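Local coordinates for Peptide/nickel transport system substrate-binding protein (Listeria monocytogenes serotype 1/2a, PDB 5KZT) that binds peptides in a cleft between two lobes and probably hands them to an ABC transporter for uptake into the cell, at residues F406-R409 with L410-D413; T376-A379 with R380-S383. All coordinates share one frame; numbering follows the deposited sequence.

Contact 1: residues F406-R409 with L410-D413; sequences FKVR and LQND
Phe406 and Leu410, one helical turn apart, make the apolar part of this contact. Leu410 CD1 lies over one face of the phenyl ring in a CH-pi contact, 20° off the normal through the ring centroid of Phe406. The same methyl, Leu410 CD1, is 3.8 Å from Phe406 CZ. The other branch, Leu410 CD2, meets the ring at Phe406 CE1. With CG of Phe406 anti to its backbone N (chi1 -180°), the ring is carried toward Leu410 and the guanidinium of Arg409, whose CZ sits at the ring's edge, in plane.

The polar part is backbone: four successive i to i+4 bonds, from Leu410 N to Phe406 O (3.0 Å) through Asp413 N to Arg409 O (2.8 Å). On another side of the helix Val408 and Asn412 run side by side, Val408 CG1 packing on Asn412 ND2 at 3.8 Å.

The charged ends look beyond the helix. Arg409, bent at chi3 (66°), forms a salt bridge through NE to Asp374 and hydrogen-bonds the bound peptide's backbone through NH2; Asp413 OD1 pairs with Lys276. Phe406 and Leu410 also pack on the peptide, which places this turn at the binding site. Helix 406-414 starts just past the C-terminal end of strand 397-404, and Arg409 touches that strand at Val404 and strand 367-374 at Thr372.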
ATOM      1  N   PHE A 406       1.472  13.683   0.262  1.00 17.54           N
ATOM      2  CA  PHE A 406       1.317  12.321   0.698  1.00 16.71           C
ATOM      3  C   PHE A 406       2.464  11.923   1.641  1.00 16.71           C
ATOM      4  O   PHE A 406       2.233  11.398   2.731  1.00 15.65           O
ATOM      5  CB  PHE A 406       1.300  11.442  -0.561  1.00 16.62           C
ATOM      6  CG  PHE A 406       1.133   9.981  -0.315  1.00 15.78           C
ATOM      7  CD1 PHE A 406       0.248   9.491   0.643  1.00 15.23           C
ATOM      8  CD2 PHE A 406       1.812   9.079  -1.115  1.00 15.93           C
ATOM      9  CE1 PHE A 406       0.089   8.133   0.833  1.00 14.67           C
ATOM     10  CE2 PHE A 406       1.643   7.724  -0.954  1.00 15.37           C
ATOM     11  CZ  PHE A 406       0.777   7.246   0.028  1.00 14.83           C
ATOM     12  N   LYS A 407       3.697  12.210   1.228  1.00 17.41           N
ATOM     13  CA  LYS A 407       4.861  11.875   2.070  1.00 17.93           C
ATOM     14  C   LYS A 407       4.864  12.529   3.463  1.00 17.76           C
ATOM     15  O   LYS A 407       5.292  11.898   4.431  1.00 17.18           O
ATOM     16  CB  LYS A 407       6.182  12.099   1.339  1.00 19.20           C
ATOM     17  CG  LYS A 407       6.577  13.525   1.073  1.00 20.72           C
ATOM     18  CD  LYS A 407       7.906  13.521   0.311  1.00 22.04           C
ATOM     19  CE  LYS A 407       8.269  14.889  -0.196  1.00 23.49           C
ATOM     20  NZ  LYS A 407       9.313  14.858  -1.260  1.00 24.60           N
ATOM     21  N   VAL A 408       4.317  13.738   3.568  1.00 17.88           N
ATOM     22  CA  VAL A 408       4.206  14.447   4.844  1.00 18.40           C
ATOM     23  C   VAL A 408       3.115  13.777   5.689  1.00 17.59           C
ATOM     24  O   VAL A 408       3.289  13.566   6.896  1.00 17.10           O
ATOM     25  CB  VAL A 408       3.938  15.972   4.632  1.00 19.40           C
ATOM     26  CG1 VAL A 408       3.707  16.699   5.963  1.00 19.92           C
ATOM     27  CG2 VAL A 408       5.100  16.623   3.896  1.00 20.54           C
ATOM     28  N   ARG A 409       1.986  13.419   5.067  1.00 17.27           N
ATOM     29  CA  ARG A 409       0.940  12.706   5.805  1.00 16.98           C
ATOM     30  C   ARG A 409       1.494  11.416   6.416  1.00 16.32           C
ATOM     31  O   ARG A 409       1.212  11.071   7.574  1.00 15.29           O
ATOM     32  CB  ARG A 409      -0.272  12.382   4.916  1.00 17.05           C
ATOM     33  CG  ARG A 409      -1.259  11.480   5.623  1.00 16.77           C
ATOM     34  CD  ARG A 409      -2.613  11.459   4.966  1.00 17.11           C
ATOM     35  NE  ARG A 409      -2.625  10.864   3.630  1.00 17.36           N
ATOM     36  CZ  ARG A 409      -2.665   9.559   3.358  1.00 16.80           C
ATOM     37  NH1 ARG A 409      -2.626   8.644   4.313  1.00 16.41           N
ATOM     38  NH2 ARG A 409      -2.748   9.170   2.085  1.00 17.19           N
ATOM     39  N   LEU A 410       2.278  10.703   5.620  1.00 16.62           N
ATOM     40  CA  LEU A 410       2.833   9.426   6.069  1.00 16.77           C
ATOM     41  C   LEU A 410       3.838   9.648   7.190  1.00 17.60           C
ATOM     42  O   LEU A 410       3.802   8.938   8.183  1.00 17.32           O
ATOM     43  CB  LEU A 410       3.465   8.684   4.901  1.00 16.78           C
ATOM     44  CG  LEU A 410       2.497   8.202   3.820  1.00 16.75           C
ATOM     45  CD1 LEU A 410       3.290   7.378   2.827  1.00 17.06           C
ATOM     46  CD2 LEU A 410       1.359   7.390   4.381  1.00 16.20           C
ATOM     47  N   GLN A 411       4.688  10.660   7.061  1.00 19.29           N
ATOM     48  CA  GLN A 411       5.642  11.007   8.138  1.00 20.88           C
ATOM     49  C   GLN A 411       4.933  11.359   9.431  1.00 20.40           C
ATOM     50  O   GLN A 411       5.338  10.905  10.508  1.00 19.87           O
ATOM     51  CB  GLN A 411       6.539  12.178   7.745  1.00 23.44           C
ATOM     52  CG  GLN A 411       7.569  11.823   6.694  1.00 25.47           C
ATOM     53  CD  GLN A 411       8.371  13.023   6.161  1.00 28.81           C
ATOM     54  OE1 GLN A 411       7.881  14.171   6.047  1.00 31.34           O
ATOM     55  NE2 GLN A 411       9.625  12.758   5.839  1.00 30.61           N
ATOM     56  N   ASN A 412       3.907  12.199   9.322  1.00 20.29           N
ATOM     57  CA  ASN A 412       3.123  12.596  10.499  1.00 20.72           C
ATOM     58  C   ASN A 412       2.396  11.382  11.091  1.00 20.22           C
ATOM     59  O   ASN A 412       2.235  11.283  12.307  1.00 19.89           O
ATOM     60  CB  ASN A 412       2.107  13.694  10.165  1.00 20.96           C
ATOM     61  CG  ASN A 412       2.752  14.987   9.730  1.00 22.07           C
ATOM     62  OD1 ASN A 412       3.974  15.144   9.805  1.00 22.62           O
ATOM     63  ND2 ASN A 412       1.937  15.914   9.223  1.00 22.37           N
ATOM     64  N   ASP A 413       1.955  10.464  10.226  1.00 20.44           N
ATOM     65  CA  ASP A 413       1.339   9.212  10.675  1.00 20.66           C
ATOM     66  C   ASP A 413       2.333   8.404  11.513  1.00 20.74           C
ATOM     67  O   ASP A 413       2.033   8.066  12.672  1.00 20.45           O
ATOM     68  CB  ASP A 413       0.820   8.396   9.482  1.00 20.78           C
ATOM     69  CG  ASP A 413       0.118   7.128   9.904  1.00 21.85           C
ATOM     70  OD1 ASP A 413      -0.981   7.242  10.508  1.00 21.72           O
ATOM     71  OD2 ASP A 413       0.666   6.009   9.642  1.00 23.50           O
TER

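Contact 2: residues T376-A379 with R380-S383; sequences TENA and RKSS
Thr376 has its OG1 beside both the backbone N and the carbonyl carbon (chi1 59°), which turns the hydroxyl oxygen into the first turn of helix 377-393. There it accepts the N-H of Ala379 at 3.1 Å between Ala379 N and Thr376 OG1, with a moderately bent angle of 150°: the capping bond of a residue at the N-cap position. Two turns' worth of chain are then stitched by the main chain. Arg380 N bonds to Thr376 O at 3.1 Å, the cap residue thus serving the helix with its carbonyl as well as its side chain, and Lys381, Ser382 and Ser383 continue the i to i+4 series to Glu377, Asn378 and Ala379.

Contact between side chains is sparse here. The aliphatic chain of Lys381 passes obliquely by the end of Asn378, while CB of Ser382 rests 3.3 Å from Ala379 O. The two serines send their hydroxyls to different partners: Ser382 OG is anti to its backbone N (chi1 164°) and reaches Tyr306 OH, whereas Ser383 OG is hydrogen-bonded with Asn403 ND2 on strand 397-404. Ala379 packs its methyl on strand 367-374, and Asn378 and Ser382 touch helix 303-311. These neighbours place the turn in the first part of the crossover helix of a beta-alpha-beta unit formed with the two parallel strands.

Chemically, the cap satisfies one of the amide N-H groups at the helix start that lack a carbonyl partner from a preceding turn. Thr376 OG1 also makes a weak hydrogen bond to the bound peptide's backbone, so a single hydroxyl both caps the start of the helix and meets the ligand, and the positive end of the helix dipole probably bears on that part of the peptide.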
ATOM      1  N   THR A 376      -4.149  16.955  -3.102  1.00 23.69           N
ATOM      2  CA  THR A 376      -4.730  16.987  -4.447  1.00 24.73           C
ATOM      3  C   THR A 376      -6.039  17.781  -4.392  1.00 25.43           C
ATOM      4  O   THR A 376      -6.614  18.005  -3.309  1.00 24.49           O
ATOM      5  CB  THR A 376      -4.997  15.572  -4.993  1.00 24.41           C
ATOM      6  OG1 THR A 376      -5.900  14.877  -4.125  1.00 23.11           O
ATOM      7  CG2 THR A 376      -3.699  14.788  -5.102  1.00 24.43           C
ATOM      8  N   GLU A 377      -6.502  18.221  -5.557  1.00 27.17           N
ATOM      9  CA  GLU A 377      -7.805  18.889  -5.659  1.00 28.43           C
ATOM     10  C   GLU A 377      -8.902  18.028  -5.059  1.00 27.49           C
ATOM     11  O   GLU A 377      -9.766  18.522  -4.321  1.00 26.79           O
ATOM     12  CB  GLU A 377      -8.147  19.200  -7.120  1.00 30.96           C
ATOM     13  CG  GLU A 377      -9.488  19.907  -7.317  1.00 32.89           C
ATOM     14  CD  GLU A 377      -9.694  20.366  -8.747  1.00 36.00           C
ATOM     15  OE1 GLU A 377      -9.450  19.583  -9.688  1.00 37.20           O
ATOM     16  OE2 GLU A 377     -10.098  21.528  -8.940  1.00 39.29           O
ATOM     17  N   ASN A 378      -8.880  16.737  -5.372  1.00 27.26           N
ATOM     18  CA  ASN A 378      -9.949  15.857  -4.890  1.00 27.49           C
ATOM     19  C   ASN A 378      -9.848  15.570  -3.400  1.00 25.82           C
ATOM     20  O   ASN A 378     -10.863  15.385  -2.748  1.00 25.23           O
ATOM     21  CB  ASN A 378     -10.029  14.541  -5.677  1.00 28.47           C
ATOM     22  CG  ASN A 378     -11.395  13.872  -5.540  1.00 29.34           C
ATOM     23  OD1 ASN A 378     -12.415  14.432  -5.961  1.00 30.62           O
ATOM     24  ND2 ASN A 378     -11.425  12.683  -4.948  1.00 28.83           N
ATOM     25  N   ALA A 379      -8.634  15.522  -2.862  1.00 24.57           N
ATOM     26  CA  ALA A 379      -8.466  15.339  -1.414  1.00 23.65           C
ATOM     27  C   ALA A 379      -9.023  16.550  -0.649  1.00 23.42           C
ATOM     28  O   ALA A 379      -9.637  16.377   0.388  1.00 22.84           O
ATOM     29  CB  ALA A 379      -7.005  15.116  -1.064  1.00 23.18           C
ATOM     30  N   ARG A 380      -8.811  17.747  -1.182  1.00 24.46           N
ATOM     31  CA  ARG A 380      -9.381  18.986  -0.630  1.00 26.21           C
ATOM     32  C   ARG A 380     -10.936  19.001  -0.677  1.00 25.59           C
ATOM     33  O   ARG A 380     -11.586  19.398   0.272  1.00 25.14           O
ATOM     34  CB  ARG A 380      -8.772  20.181  -1.369  1.00 29.42           C
ATOM     35  CG  ARG A 380      -9.303  21.565  -1.012  1.00 33.01           C
ATOM     36  CD  ARG A 380      -8.542  22.605  -1.817  1.00 36.72           C
ATOM     37  NE  ARG A 380      -9.182  23.927  -1.817  1.00 40.74           N
ATOM     38  CZ  ARG A 380      -8.684  25.016  -2.415  1.00 44.09           C
ATOM     39  NH1 ARG A 380      -7.530  24.963  -3.085  1.00 45.38           N
ATOM     40  NH2 ARG A 380      -9.343  26.177  -2.346  1.00 46.81           N
ATOM     41  N   LYS A 381     -11.518  18.566  -1.790  1.00 25.36           N
ATOM     42  CA  LYS A 381     -12.962  18.335  -1.880  1.00 25.88           C
ATOM     43  C   LYS A 381     -13.462  17.321  -0.825  1.00 24.61           C
ATOM     44  O   LYS A 381     -14.502  17.525  -0.171  1.00 24.00           O
ATOM     45  CB  LYS A 381     -13.311  17.833  -3.281  1.00 27.27           C
ATOM     46  CG  LYS A 381     -14.794  17.776  -3.566  1.00 29.24           C
ATOM     47  CD  LYS A 381     -15.055  17.133  -4.911  1.00 30.91           C
ATOM     48  CE  LYS A 381     -16.541  17.025  -5.160  1.00 33.11           C
ATOM     49  NZ  LYS A 381     -17.188  18.360  -5.265  1.00 35.11           N
ATOM     50  N   SER A 382     -12.712  16.231  -0.679  1.00 23.34           N
ATOM     51  CA  SER A 382     -13.013  15.196   0.287  1.00 22.62           C
ATOM     52  C   SER A 382     -13.047  15.753   1.699  1.00 22.35           C
ATOM     53  O   SER A 382     -14.017  15.553   2.423  1.00 22.33           O
ATOM     54  CB  SER A 382     -11.984  14.068   0.200  1.00 21.99           C
ATOM     55  OG  SER A 382     -12.033  13.237   1.332  1.00 21.26           O
ATOM     56  N   SER A 383     -11.982  16.449   2.069  1.00 22.51           N
ATOM     57  CA  SER A 383     -11.864  17.057   3.398  1.00 22.87           C
ATOM     58  C   SER A 383     -12.964  18.075   3.709  1.00 24.01           C
ATOM     59  O   SER A 383     -13.501  18.094   4.829  1.00 23.86           O
ATOM     60  CB  SER A 383     -10.500  17.707   3.540  1.00 23.23           C
ATOM     61  OG  SER A 383      -9.502  16.693   3.605  1.00 23.19           O
TER

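Contact 2 comes first along the chain, at the start of the crossover helix between strands 367-374 and 397-404; contact 1 follows on the helix leaving the second strand. Their centres are 16 Å apart and their nearest atoms about 7 Å apart, so the two turns do not touch. Both strands and the ligand have contacts with each of them. Asp374 holds Arg409 of contact 1 and is packed upon by Ala379 of contact 2. Both turns reach the bound peptide's backbone, contact 1 through Arg409 and contact 2 weakly through Thr376, while an acidic ligand side chain meets Leu410 and a basic one meets Ala379 and Ser382.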